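Local coordinates for mandelate racemase/muconate lactonizing protein (Geobacillus sp. Y412MC10, PDB 3P3B) that probably abstracts a proton next to a carboxylate group of an acid substrate with the help of magnesium, as in other enolase-superfamily enzymes of the mandelate racemase type, at residues Ala147-Met152 and Ile188-Gly193. Residues are numbered along the deposited sequence; the frame is centred on the assembly and turned at random.
Sequences AAVALM and IAIVRG
The carbonyl oxygen of A189 accepts the helical bond from G193 N at 2.9 Å and also meets the CG2 methyl of V149, 3.6 Å from A189 O. Around this point two successive outer helices of the enolase-type TIM barrel, 145-161 and 180-198, illustrate how neighbouring barrel helices pack through small and branched apolar residues. The axes of segments 147-152 and 188-193 approach to 8.8 Å and are inclined by 40°, both running in roughly the same N-to-C sense. V149 spreads its two methyls along the partner helix: CG2 also rests on A189 CB, while CG1, anti to the backbone N (chi1 170°), lies 3.9 Å from G193 CA, where a beta-carbon would collide with it. From the partner helix, I190 reaches back, a bend at chi2 (-46°) carrying its CD1 to 3.6 Å from V149 N and close to A148 CB. With an alanine in its place, CG1, CD1 and CG2 would be gone, which would probably open a gap beside V149 N and M152 CG. I190 also touches I169 of strand 167-170, on the barrel side of the helix. Q153 NE2 of helix 145-161 hydrogen bonds to G193 O. On the other branch, I190 CG2 packs 3.7 Å from M152 CG.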
loop_
_atom_site.group_PDB
_atom_site.type_symbol
_atom_site.label_atom_id
_atom_site.label_comp_id
_atom_site.label_asym_id
_atom_site.label_seq_id
_atom_site.Cartn_x
_atom_site.Cartn_y
_atom_site.Cartn_z
ATOM N N ALA A 147 -23.086 6.622 27.298
ATOM C CA ALA A 147 -23.091 5.194 27.585
ATOM C C ALA A 147 -21.869 4.527 26.942
ATOM O O ALA A 147 -21.253 3.661 27.553
ATOM C CB ALA A 147 -24.386 4.545 27.108
ATOM N N ALA A 148 -21.542 4.953 25.719
ATOM C CA ALA A 148 -20.348 4.504 24.992
ATOM C C ALA A 148 -19.065 4.878 25.732
ATOM O O ALA A 148 -18.180 4.040 25.924
ATOM C CB ALA A 148 -20.335 5.085 23.584
ATOM N N VAL A 149 -18.946 6.135 26.140
ATOM C CA VAL A 149 -17.777 6.530 26.919
ATOM C C VAL A 149 -17.634 5.693 28.204
ATOM O O VAL A 149 -16.526 5.302 28.596
ATOM C CB VAL A 149 -17.798 8.030 27.264
ATOM C CG1 VAL A 149 -16.722 8.361 28.279
ATOM C CG2 VAL A 149 -17.640 8.866 26.001
ATOM N N ALA A 150 -18.755 5.420 28.864
ATOM C CA ALA A 150 -18.709 4.676 30.116
ATOM C C ALA A 150 -18.219 3.246 29.884
ATOM O O ALA A 150 -17.410 2.732 30.641
ATOM C CB ALA A 150 -20.090 4.670 30.785
ATOM N N LEU A 151 -18.728 2.614 28.834
ATOM C CA LEU A 151 -18.332 1.255 28.497
ATOM C C LEU A 151 -16.828 1.167 28.184
ATOM O O LEU A 151 -16.119 0.286 28.677
ATOM C CB LEU A 151 -19.142 0.768 27.299
ATOM C CG LEU A 151 -18.638 -0.556 26.728
ATOM C CD1 LEU A 151 -18.603 -1.587 27.848
ATOM C CD2 LEU A 151 -19.503 -1.026 25.567
ATOM N N MET A 152 -16.343 2.095 27.367
ATOM C CA MET A 152 -14.932 2.083 26.981
ATOM C C MET A 152 -14.025 2.379 28.175
ATOM O O MET A 152 -12.939 1.808 28.294
ATOM C CB MET A 152 -14.674 3.036 25.805
ATOM C CG MET A 152 -15.430 2.646 24.509
ATOM S SD MET A 152 -15.196 0.910 24.005
ATOM C CE MET A 152 -13.397 0.884 23.800
ATOM N N ILE A 188 -13.720 11.023 19.492
ATOM C CA ILE A 188 -13.103 12.013 20.344
ATOM C C ILE A 188 -13.520 11.867 21.811
ATOM O O ILE A 188 -12.678 11.934 22.704
ATOM C CB ILE A 188 -13.413 13.452 19.837
ATOM C CG1 ILE A 188 -12.695 13.713 18.505
ATOM C CG2 ILE A 188 -13.024 14.476 20.903
ATOM C CD1 ILE A 188 -13.329 14.833 17.646
ATOM N N ALA A 189 -14.821 11.718 22.045
ATOM C CA ALA A 189 -15.355 11.504 23.385
ATOM C C ALA A 189 -14.766 10.246 24.031
ATOM O O ALA A 189 -14.406 10.256 25.220
ATOM C CB ALA A 189 -16.874 11.409 23.341
ATOM N N ILE A 190 -14.651 9.176 23.246
ATOM C CA ILE A 190 -14.068 7.932 23.762
ATOM C C ILE A 190 -12.622 8.162 24.200
ATOM O O ILE A 190 -12.224 7.767 25.297
ATOM C CB ILE A 190 -14.110 6.765 22.735
ATOM C CG1 ILE A 190 -15.550 6.412 22.332
ATOM C CG2 ILE A 190 -13.380 5.524 23.295
ATOM C CD1 ILE A 190 -16.509 6.291 23.483
ATOM N N VAL A 191 -11.829 8.802 23.342
ATOM C CA VAL A 191 -10.432 9.046 23.671
ATOM C C VAL A 191 -10.284 9.918 24.916
ATOM O O VAL A 191 -9.497 9.604 25.811
ATOM C CB VAL A 191 -9.648 9.645 22.476
ATOM C CG1 VAL A 191 -8.223 9.907 22.878
ATOM C CG2 VAL A 191 -9.680 8.683 21.281
ATOM N N ARG A 192 -11.032 11.016 24.994
ATOM C CA ARG A 192 -10.981 11.812 26.219
ATOM C C ARG A 192 -11.362 10.994 27.453
ATOM O O ARG A 192 -10.695 11.065 28.492
ATOM C CB ARG A 192 -11.857 13.063 26.114
ATOM C CG ARG A 192 -11.164 14.204 25.414
ATOM C CD ARG A 192 -11.553 15.561 26.017
ATOM N NE ARG A 192 -11.412 16.614 25.024
ATOM C CZ ARG A 192 -12.330 16.867 24.097
ATOM N NH1 ARG A 192 -13.447 16.140 24.061
ATOM N NH2 ARG A 192 -12.141 17.842 23.213
ATOM N N GLY A 193 -12.427 10.211 27.323
ATOM C CA GLY A 193 -12.923 9.393 28.418
ATOM C C GLY A 193 -11.882 8.424 28.950
ATOM O O GLY A 193 -11.701 8.287 30.162
#